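Local structure of putative uronate isomerase (Thermotoga maritima, 4NAR) at residues A[27-38]-A[59-70]; A[45-53]-A[85-94]. The protein may act as a lactate racemase-like enzyme or a sugar-acid isomerase, its true activity not being established. All coordinates share one frame; numbering follows the deposited sequence.

Interaction 1. Residues A[27-38]-A[59-70]; sequences GKVKKVLVVHTD and RGLKEFHTLNAS
With CG set between its backbone N and carbonyl carbon (chi1 56°), the H36 ring folds back over the neighbouring strand, while N68, its CG trans to the backbone N (chi1 -179°), sends its amide toward D38. These groups close the C-terminal end of a parallel strand pair, 31-36 beside 63-68, from a beta-alpha-beta unit. Alternating backbone bonds zip the pair together, among them V34 N to H65 O at 2.7 Å. On one face V32 CG1 and V34 CG2 pack against the F64 ring, V34 CG2 reaching CZ at 3.5 Å. On the other, K31 and E63 run side by side, but the K31 amine forms its salt bridge with D141. E63 OE1 instead uses its anti lone pair to take a nearly straight bond (173°) from H65 NE2, in the imidazole plane, and H97 holds H65 ND1. H36 is likewise gripped at both nitrogens: ND1 donates to T37 O at 2.8 Å, and NE2 shares a hydrogen bond with T66 OG1. Over one face of that ring sits N68 CA, a CH-pi contact 3.9 Å from the centroid. One water accepts from N68 ND2 and donates to D38 OD2, 2.7 Å away, an oxygen that also bonds H73 ND1.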
loop_
_atom_site.group_PDB
_atom_site.type_symbol
_atom_site.label_atom_id
_atom_site.label_comp_id
_atom_site.label_asym_id
_atom_site.label_seq_id
_atom_site.Cartn_x
_atom_site.Cartn_y
_atom_site.Cartn_z
ATOM N N GLY A 27 -12.067 10.623 -27.328
ATOM C CA GLY A 27 -13.000 11.239 -28.257
ATOM C C GLY A 27 -13.784 12.399 -27.671
ATOM O O GLY A 27 -13.805 13.506 -28.226
ATOM N N LYS A 28 -14.444 12.134 -26.549
ATOM C CA LYS A 28 -15.206 13.149 -25.833
ATOM C C LYS A 28 -14.621 13.360 -24.439
ATOM O O LYS A 28 -14.450 12.396 -23.682
ATOM C CB LYS A 28 -16.673 12.723 -25.701
ATOM C CG LYS A 28 -17.497 13.605 -24.749
ATOM C CD LYS A 28 -18.833 12.960 -24.395
ATOM C CE LYS A 28 -19.740 13.939 -23.660
ATOM N NZ LYS A 28 -21.044 13.326 -23.253
ATOM N N VAL A 29 -14.306 14.605 -24.090
ATOM C CA VAL A 29 -13.955 14.889 -22.704
ATOM C C VAL A 29 -14.530 16.198 -22.205
ATOM O O VAL A 29 -14.033 17.277 -22.541
ATOM C CB VAL A 29 -12.435 14.899 -22.471
ATOM C CG1 VAL A 29 -11.950 13.513 -22.068
ATOM C CG2 VAL A 29 -11.703 15.401 -23.713
ATOM N N LYS A 30 -15.589 16.102 -21.415
ATOM C CA LYS A 30 -16.011 17.244 -20.620
ATOM C C LYS A 30 -15.771 16.930 -19.144
ATOM O O LYS A 30 -15.191 17.745 -18.438
ATOM C CB LYS A 30 -17.463 17.670 -20.910
ATOM C CG LYS A 30 -18.339 16.574 -21.478
ATOM C CD LYS A 30 -19.657 17.118 -22.042
ATOM C CE LYS A 30 -20.646 17.491 -20.941
ATOM N NZ LYS A 30 -22.029 16.983 -21.225
ATOM N N LYS A 31 -16.176 15.735 -18.710
ATOM C CA LYS A 31 -16.031 15.282 -17.320
ATOM C C LYS A 31 -15.040 14.108 -17.212
ATOM O O LYS A 31 -15.234 13.053 -17.833
ATOM C CB LYS A 31 -17.393 14.840 -16.771
ATOM C CG LYS A 31 -18.110 15.827 -15.863
ATOM C CD LYS A 31 -18.436 15.130 -14.539
ATOM C CE LYS A 31 -19.796 15.519 -13.969
ATOM N NZ LYS A 31 -20.063 14.736 -12.712
ATOM N N VAL A 32 -14.002 14.289 -16.399
ATOM C CA VAL A 32 -12.946 13.299 -16.223
ATOM C C VAL A 32 -12.692 13.039 -14.727
ATOM O O VAL A 32 -12.865 13.933 -13.898
ATOM C CB VAL A 32 -11.656 13.808 -16.911
ATOM C CG1 VAL A 32 -10.418 13.602 -16.052
ATOM C CG2 VAL A 32 -11.496 13.187 -18.290
ATOM N N LEU A 33 -12.299 11.813 -14.377
ATOM C CA LEU A 33 -11.928 11.492 -12.997
ATOM C C LEU A 33 -10.507 10.949 -12.936
ATOM O O LEU A 33 -10.143 10.029 -13.696
ATOM C CB LEU A 33 -12.896 10.466 -12.385
ATOM C CG LEU A 33 -12.610 9.945 -10.964
ATOM C CD1 LEU A 33 -12.636 11.076 -9.938
ATOM C CD2 LEU A 33 -13.591 8.851 -10.557
ATOM N N VAL A 34 -9.705 11.511 -12.030
ATOM C CA VAL A 34 -8.361 11.003 -11.802
ATOM C C VAL A 34 -8.254 10.428 -10.398
ATOM O O VAL A 34 -8.364 11.154 -9.398
ATOM C CB VAL A 34 -7.258 12.079 -12.038
ATOM C CG1 VAL A 34 -5.866 11.513 -11.709
ATOM C CG2 VAL A 34 -7.304 12.583 -13.471
ATOM N N VAL A 35 -8.049 9.114 -10.335
ATOM C CA VAL A 35 -7.815 8.405 -9.084
ATOM C C VAL A 35 -6.294 8.295 -8.885
ATOM O O VAL A 35 -5.575 7.826 -9.783
ATOM C CB VAL A 35 -8.504 7.006 -9.096
ATOM C CG1 VAL A 35 -8.250 6.265 -7.796
ATOM C CG2 VAL A 35 -10.019 7.149 -9.328
ATOM N N HIS A 36 -5.806 8.745 -7.723
ATOM C CA HIS A 36 -4.367 8.862 -7.473
ATOM C C HIS A 36 -3.980 8.313 -6.102
ATOM O O HIS A 36 -4.844 8.111 -5.238
ATOM C CB HIS A 36 -3.917 10.335 -7.558
ATOM C CG HIS A 36 -4.681 11.250 -6.637
ATOM N ND1 HIS A 36 -4.306 11.475 -5.332
ATOM C CD2 HIS A 36 -5.807 11.978 -6.845
ATOM C CE1 HIS A 36 -5.175 12.304 -4.765
ATOM N NE2 HIS A 36 -6.089 12.623 -5.660
ATOM N N THR A 37 -2.675 8.098 -5.918
ATOM C CA THR A 37 -2.102 7.664 -4.645
ATOM C C THR A 37 -2.119 8.824 -3.645
ATOM O O THR A 37 -2.368 9.990 -4.021
ATOM C CB THR A 37 -0.641 7.160 -4.836
ATOM O OG1 THR A 37 0.183 8.225 -5.338
ATOM C CG2 THR A 37 -0.590 5.984 -5.823
ATOM N N ASP A 38 -1.845 8.524 -2.374
ATOM C CA ASP A 38 -1.944 9.561 -1.340
ATOM C C ASP A 38 -0.559 10.028 -0.872
ATOM O O ASP A 38 0.460 9.615 -1.449
ATOM C CB ASP A 38 -2.824 9.109 -0.164
ATOM C CG ASP A 38 -2.243 7.910 0.576
ATOM O OD1 ASP A 38 -1.193 7.402 0.112
ATOM O OD2 ASP A 38 -2.836 7.471 1.605
ATOM N N ARG A 59 -8.143 20.150 -25.219
ATOM C CA ARG A 59 -9.190 19.479 -25.981
ATOM C C ARG A 59 -10.594 19.686 -25.411
ATOM O O ARG A 59 -11.511 18.920 -25.717
ATOM C CB ARG A 59 -8.882 17.987 -26.124
ATOM C CG ARG A 59 -8.021 17.665 -27.342
ATOM C CD ARG A 59 -7.762 16.161 -27.479
ATOM N NE ARG A 59 -8.951 15.359 -27.185
ATOM C CZ ARG A 59 -9.815 14.917 -28.099
ATOM N NH1 ARG A 59 -9.628 15.193 -29.384
ATOM N NH2 ARG A 59 -10.872 14.195 -27.725
ATOM N N GLY A 60 -10.753 20.715 -24.580
ATOM C CA GLY A 60 -12.070 21.135 -24.119
ATOM C C GLY A 60 -12.625 20.477 -22.865
ATOM O O GLY A 60 -13.842 20.334 -22.720
ATOM N N LEU A 61 -11.743 20.079 -21.953
ATOM C CA LEU A 61 -12.164 19.553 -20.657
ATOM C C LEU A 61 -13.023 20.555 -19.876
ATOM O O LEU A 61 -12.637 21.713 -19.700
ATOM C CB LEU A 61 -10.937 19.192 -19.823
ATOM C CG LEU A 61 -11.188 18.764 -18.382
ATOM C CD1 LEU A 61 -11.842 17.390 -18.365
ATOM C CD2 LEU A 61 -9.876 18.764 -17.603
ATOM N N LYS A 62 -14.183 20.111 -19.403
ATOM C CA LYS A 62 -15.025 20.963 -18.564
ATOM C C LYS A 62 -14.805 20.732 -17.060
ATOM O O LYS A 62 -14.778 21.672 -16.263
ATOM C CB LYS A 62 -16.498 20.765 -18.920
ATOM C CG LYS A 62 -16.844 21.164 -20.355
ATOM C CD LYS A 62 -16.594 22.658 -20.586
ATOM C CE LYS A 62 -15.927 22.923 -21.940
ATOM N NZ LYS A 62 -14.986 24.094 -21.860
ATOM N N GLU A 63 -14.632 19.472 -16.679
ATOM C CA GLU A 63 -14.564 19.104 -15.272
ATOM C C GLU A 63 -13.489 18.057 -14.973
ATOM O O GLU A 63 -13.493 16.952 -15.532
ATOM C CB GLU A 63 -15.918 18.585 -14.830
ATOM C CG GLU A 63 -16.498 19.348 -13.689
ATOM C CD GLU A 63 -18.005 19.414 -13.759
ATOM O OE1 GLU A 63 -18.674 18.795 -12.897
ATOM O OE2 GLU A 63 -18.518 20.094 -14.677
ATOM N N PHE A 64 -12.579 18.413 -14.078
ATOM C CA PHE A 64 -11.449 17.568 -13.732
ATOM C C PHE A 64 -11.579 17.220 -12.254
ATOM O O PHE A 64 -11.227 18.019 -11.376
ATOM C CB PHE A 64 -10.155 18.339 -13.995
ATOM C CG PHE A 64 -8.905 17.515 -13.854
ATOM C CD1 PHE A 64 -8.209 17.478 -12.645
ATOM C CD2 PHE A 64 -8.415 16.787 -14.942
ATOM C CE1 PHE A 64 -7.034 16.709 -12.525
ATOM C CE2 PHE A 64 -7.251 16.017 -14.838
ATOM C CZ PHE A 64 -6.553 15.979 -13.635
ATOM N N HIS A 65 -12.130 16.045 -11.982
ATOM C CA HIS A 65 -12.314 15.579 -10.616
ATOM C C HIS A 65 -11.171 14.646 -10.210
ATOM O O HIS A 65 -10.647 13.890 -11.034
ATOM C CB HIS A 65 -13.649 14.858 -10.501
ATOM C CG HIS A 65 -14.838 15.769 -10.622
ATOM N ND1 HIS A 65 -15.581 16.170 -9.531
ATOM C CD2 HIS A 65 -15.412 16.344 -11.702
ATOM C CE1 HIS A 65 -16.563 16.955 -9.936
ATOM N NE2 HIS A 65 -16.484 17.081 -11.246
ATOM N N THR A 66 -10.766 14.694 -8.943
ATOM C CA THR A 66 -9.766 13.745 -8.461
ATOM C C THR A 66 -10.238 12.989 -7.231
ATOM O O THR A 66 -11.071 13.488 -6.471
ATOM C CB THR A 66 -8.382 14.406 -8.200
ATOM O OG1 THR A 66 -8.230 14.710 -6.796
ATOM C CG2 THR A 66 -8.208 15.663 -9.091
ATOM N N LEU A 67 -9.712 11.777 -7.054
ATOM C CA LEU A 67 -10.100 10.917 -5.942
ATOM C C LEU A 67 -8.827 10.354 -5.329
ATOM O O LEU A 67 -7.995 9.716 -6.005
ATOM C CB LEU A 67 -10.998 9.756 -6.408
ATOM C CG LEU A 67 -12.156 9.222 -5.539
ATOM C CD1 LEU A 67 -12.437 7.776 -5.896
ATOM C CD2 LEU A 67 -11.951 9.370 -4.029
ATOM N N ASN A 68 -8.679 10.609 -4.038
ATOM C CA ASN A 68 -7.564 10.103 -3.282
ATOM C C ASN A 68 -7.802 8.640 -2.925
ATOM O O ASN A 68 -8.689 8.334 -2.119
ATOM C CB ASN A 68 -7.409 10.922 -1.997
ATOM C CG ASN A 68 -6.233 10.459 -1.159
ATOM O OD1 ASN A 68 -5.081 10.508 -1.609
ATOM N ND2 ASN A 68 -6.516 9.998 0.066
ATOM N N ALA A 69 -7.010 7.742 -3.512
ATOM C CA ALA A 69 -7.098 6.322 -3.169
ATOM C C ALA A 69 -6.478 6.081 -1.787
ATOM O O ALA A 69 -5.340 5.589 -1.680
ATOM C CB ALA A 69 -6.406 5.458 -4.227
ATOM N N SER A 70 -7.231 6.412 -0.742
ATOM C CA SER A 70 -6.694 6.413 0.625
ATOM C C SER A 70 -6.494 5.031 1.276
ATOM O O SER A 70 -5.622 4.857 2.147
ATOM C CB SER A 70 -7.617 7.230 1.533
ATOM O OG SER A 70 -8.809 6.495 1.816
HETATM O O HOH W 1 -4.754 9.341 2.207
HETATM O O HOH W 2 -2.045 5.293 -2.150
#

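Interaction 2. Residues A[45-53]-A[85-94]; sequences THLVAKNLY and LGISRNERRV
Y53 points its ring into the curve of the loop that follows helix 78-85, and its hydroxyl donates a hydrogen bond to E91 OE1, 3.1 Å from Y53 OH. The donor meets the carboxylate from above its plane, 59° out of it, and ring and carboxylate planes stand 75° apart. V94 CG2 approaches the same ring obliquely, 3.5 Å from Y53 CE1, while I87 places CD1 3.7 Å from Y53 CB and CG2 over one ring face near the rim. The phenol thus meets aliphatic branches near its base and its far end; the polar bond there is a less certain hold, because E91 is poorly ordered. A trans first torsion (chi1 167°) carries the ring out from the helix to reach this loop.

Earlier in the helix the contact continues through A49, T45 and K50. A49 CB touches L85 CD2 at 3.6 Å, and T45 CG2 lies alongside that same methyl. K50 CB comes within 3.4 Å of G86 O, where the chain leaves helix 78-85 with positive phi. Further out, two successive beta turns, type I from S88 to E91 and type II from E91 to V94, shape the loop. It connects helix 78-85 to strand 94-97 across the flank of helix 45-58, whose other sides meet helix 12-24 and strand 144-150, while I87 and L85 also rest on strand 63-68.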
loop_
_atom_site.group_PDB
_atom_site.type_symbol
_atom_site.label_atom_id
_atom_site.label_comp_id
_atom_site.label_asym_id
_atom_site.label_seq_id
_atom_site.Cartn_x
_atom_site.Cartn_y
_atom_site.Cartn_z
ATOM N N THR A 45 3.632 11.070 -9.619
ATOM C CA THR A 45 2.265 11.449 -9.974
ATOM C C THR A 45 2.179 12.866 -10.540
ATOM O O THR A 45 1.540 13.093 -11.577
ATOM C CB THR A 45 1.311 11.387 -8.770
ATOM O OG1 THR A 45 1.271 10.051 -8.242
ATOM C CG2 THR A 45 -0.084 11.849 -9.184
ATOM N N HIS A 46 2.837 13.801 -9.860
ATOM C CA HIS A 46 2.784 15.214 -10.232
ATOM C C HIS A 46 3.158 15.473 -11.698
ATOM O O HIS A 46 2.559 16.339 -12.338
ATOM C CB HIS A 46 3.623 16.071 -9.270
ATOM C CG HIS A 46 5.106 15.832 -9.352
ATOM N ND1 HIS A 46 5.985 16.792 -9.796
ATOM C CD2 HIS A 46 5.854 14.750 -9.012
ATOM C CE1 HIS A 46 7.223 16.312 -9.741
ATOM N NE2 HIS A 46 7.168 15.082 -9.272
ATOM N N LEU A 47 4.119 14.709 -12.228
ATOM C CA LEU A 47 4.483 14.803 -13.638
ATOM C C LEU A 47 3.379 14.244 -14.533
ATOM O O LEU A 47 3.186 14.706 -15.656
ATOM C CB LEU A 47 5.797 14.056 -13.933
ATOM C CG LEU A 47 7.147 14.529 -13.361
ATOM C CD1 LEU A 47 8.258 13.546 -13.751
ATOM C CD2 LEU A 47 7.512 15.941 -13.815
ATOM N N VAL A 48 2.659 13.241 -14.046
ATOM C CA VAL A 48 1.617 12.617 -14.858
ATOM C C VAL A 48 0.325 13.430 -14.813
ATOM O O VAL A 48 -0.245 13.797 -15.859
ATOM C CB VAL A 48 1.322 11.183 -14.376
ATOM C CG1 VAL A 48 0.297 10.488 -15.291
ATOM C CG2 VAL A 48 2.602 10.375 -14.312
ATOM N N ALA A 49 -0.137 13.705 -13.596
ATOM C CA ALA A 49 -1.400 14.404 -13.382
ATOM C C ALA A 49 -1.426 15.797 -14.023
ATOM O O ALA A 49 -2.351 16.131 -14.765
ATOM C CB ALA A 49 -1.681 14.514 -11.899
ATOM N N LYS A 50 -0.416 16.609 -13.731
ATOM C CA LYS A 50 -0.403 17.984 -14.224
ATOM C C LYS A 50 -0.376 18.048 -15.762
ATOM O O LYS A 50 -1.009 18.919 -16.359
ATOM C CB LYS A 50 0.749 18.785 -13.592
ATOM C CG LYS A 50 2.012 18.902 -14.440
ATOM C CD LYS A 50 3.182 19.464 -13.630
ATOM C CE LYS A 50 4.379 19.772 -14.534
ATOM N NZ LYS A 50 5.641 19.834 -13.744
ATOM N N ASN A 51 0.331 17.115 -16.399
ATOM C CA ASN A 51 0.411 17.112 -17.858
ATOM C C ASN A 51 -0.854 16.562 -18.481
ATOM O O ASN A 51 -1.336 17.100 -19.480
ATOM C CB ASN A 51 1.653 16.377 -18.357
ATOM C CG ASN A 51 2.909 17.223 -18.229
ATOM O OD1 ASN A 51 2.977 18.331 -18.776
ATOM N ND2 ASN A 51 3.898 16.725 -17.482
ATOM N N LEU A 52 -1.404 15.509 -17.868
ATOM C CA LEU A 52 -2.694 14.968 -18.288
ATOM C C LEU A 52 -3.758 16.058 -18.293
ATOM O O LEU A 52 -4.507 16.202 -19.264
ATOM C CB LEU A 52 -3.128 13.846 -17.350
ATOM C CG LEU A 52 -4.351 13.033 -17.767
ATOM C CD1 LEU A 52 -4.107 12.354 -19.113
ATOM C CD2 LEU A 52 -4.665 12.002 -16.700
ATOM N N TYR A 53 -3.804 16.832 -17.210
ATOM C CA TYR A 53 -4.771 17.920 -17.076
ATOM C C TYR A 53 -4.553 18.996 -18.135
ATOM O O TYR A 53 -5.507 19.498 -18.715
ATOM C CB TYR A 53 -4.682 18.524 -15.676
ATOM C CG TYR A 53 -5.399 19.848 -15.478
ATOM C CD1 TYR A 53 -6.791 19.911 -15.417
ATOM C CD2 TYR A 53 -4.681 21.033 -15.296
ATOM C CE1 TYR A 53 -7.446 21.124 -15.210
ATOM C CE2 TYR A 53 -5.329 22.249 -15.083
ATOM C CZ TYR A 53 -6.708 22.286 -15.042
ATOM O OH TYR A 53 -7.353 23.486 -14.838
ATOM N N LEU A 85 -0.507 16.311 -7.132
ATOM C CA LEU A 85 -0.954 16.348 -8.518
ATOM C C LEU A 85 -0.162 17.349 -9.354
ATOM O O LEU A 85 -0.098 17.230 -10.590
ATOM C CB LEU A 85 -2.449 16.659 -8.568
ATOM C CG LEU A 85 -3.296 15.583 -7.873
ATOM C CD1 LEU A 85 -4.794 15.932 -7.821
ATOM C CD2 LEU A 85 -3.052 14.209 -8.546
ATOM N N GLY A 86 0.457 18.313 -8.667
ATOM C CA GLY A 86 1.093 19.437 -9.320
ATOM C C GLY A 86 0.048 20.333 -9.963
ATOM O O GLY A 86 0.302 20.970 -10.988
ATOM N N ILE A 87 -1.142 20.375 -9.365
ATOM C CA ILE A 87 -2.242 21.199 -9.869
ATOM C C ILE A 87 -2.747 22.122 -8.749
ATOM O O ILE A 87 -2.905 21.688 -7.604
ATOM C CB ILE A 87 -3.403 20.318 -10.378
ATOM C CG1 ILE A 87 -2.888 19.293 -11.396
ATOM C CG2 ILE A 87 -4.512 21.177 -10.978
ATOM C CD1 ILE A 87 -3.990 18.398 -12.010
ATOM N N SER A 88 -3.000 23.390 -9.066
ATOM C CA SER A 88 -3.413 24.342 -8.034
ATOM C C SER A 88 -4.888 24.170 -7.684
ATOM O O SER A 88 -5.704 23.824 -8.545
ATOM C CB SER A 88 -3.152 25.780 -8.488
ATOM O OG SER A 88 -3.854 26.720 -7.682
ATOM N N ARG A 89 -5.225 24.416 -6.418
ATOM C CA ARG A 89 -6.616 24.416 -5.973
ATOM C C ARG A 89 -7.416 25.508 -6.685
ATOM O O ARG A 89 -8.646 25.421 -6.805
ATOM C CB ARG A 89 -6.676 24.661 -4.469
ATOM C CG ARG A 89 -5.608 25.637 -4.000
ATOM C CD ARG A 89 -6.076 26.529 -2.888
ATOM N NE ARG A 89 -6.236 25.837 -1.612
ATOM C CZ ARG A 89 -5.243 25.570 -0.763
ATOM N NH1 ARG A 89 -3.983 25.899 -1.062
ATOM N NH2 ARG A 89 -5.512 24.953 0.385
ATOM N N ASN A 90 -6.715 26.538 -7.153
ATOM C CA ASN A 90 -7.388 27.697 -7.719
ATOM C C ASN A 90 -7.781 27.554 -9.181
ATOM O O ASN A 90 -8.277 28.504 -9.786
ATOM C CB ASN A 90 -6.577 28.978 -7.499
ATOM C CG ASN A 90 -6.590 29.433 -6.049
ATOM O OD1 ASN A 90 -7.654 29.549 -5.424
ATOM N ND2 ASN A 90 -5.400 29.679 -5.500
ATOM N N GLU A 91 -7.564 26.382 -9.764
ATOM C CA GLU A 91 -8.134 26.148 -11.084
ATOM C C GLU A 91 -9.611 25.831 -10.873
ATOM O O GLU A 91 -9.944 24.918 -10.115
ATOM C CB GLU A 91 -7.448 24.974 -11.768
ATOM C CG GLU A 91 -5.950 24.875 -11.497
ATOM C CD GLU A 91 -5.105 25.372 -12.656
ATOM O OE1 GLU A 91 -5.688 25.830 -13.668
ATOM O OE2 GLU A 91 -3.854 25.293 -12.560
ATOM N N ARG A 92 -10.515 26.585 -11.491
ATOM C CA ARG A 92 -11.884 26.085 -11.538
ATOM C C ARG A 92 -11.879 25.083 -12.676
ATOM O O ARG A 92 -10.993 25.151 -13.543
ATOM C CB ARG A 92 -12.920 27.169 -11.845
ATOM C CG ARG A 92 -13.999 27.280 -10.752
ATOM C CD ARG A 92 -14.952 26.079 -10.749
ATOM N NE ARG A 92 -15.781 26.021 -9.539
ATOM C CZ ARG A 92 -17.084 25.723 -9.530
ATOM N NH1 ARG A 92 -17.729 25.450 -10.666
ATOM N NH2 ARG A 92 -17.752 25.695 -8.380
ATOM N N ARG A 93 -12.835 24.157 -12.650
ATOM C CA ARG A 93 -12.818 22.901 -13.422
ATOM C C ARG A 93 -12.092 21.779 -12.662
ATOM O O ARG A 93 -12.161 20.609 -13.054
ATOM C CB ARG A 93 -12.218 23.047 -14.844
ATOM C CG ARG A 93 -12.731 24.274 -15.633
ATOM C CD ARG A 93 -12.751 24.042 -17.140
ATOM N NE ARG A 93 -13.323 25.178 -17.870
ATOM C CZ ARG A 93 -14.625 25.473 -17.930
ATOM N NH1 ARG A 93 -15.523 24.724 -17.290
ATOM N NH2 ARG A 93 -15.033 26.529 -18.630
ATOM N N VAL A 94 -11.435 22.135 -11.557
ATOM C CA VAL A 94 -10.710 21.152 -10.746
ATOM C C VAL A 94 -11.368 20.915 -9.380
ATOM O O VAL A 94 -11.628 21.859 -8.628
ATOM C CB VAL A 94 -9.230 21.557 -10.578
ATOM C CG1 VAL A 94 -8.481 20.543 -9.734
ATOM C CG2 VAL A 94 -8.581 21.695 -11.951
#

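Overall arrangement
Both interactions belong to one layered alpha/beta region, within the lactate racemase N-terminal domain, and their centres lie about 9 Å apart. Their segments alternate along the chain: strand 31-36, helix 45-58, strand 63-68, then the loop leading to edge strand 94-97. Interaction 1 joins neighbouring strands of the mixed sheet; interaction 2 packs the crossover helix of the same beta-alpha-beta unit against the end of helix 78-85 and that loop. They meet at F64, whose CE1 lies 3.5 Å from I87 CD1 and whose ring stands edge-to-face to Y53. F64 N and R93 O probably form a hydrogen bond. Strand pairing and helix packing thus meet at the F64 ring, where two successive crossovers of the sheet come together.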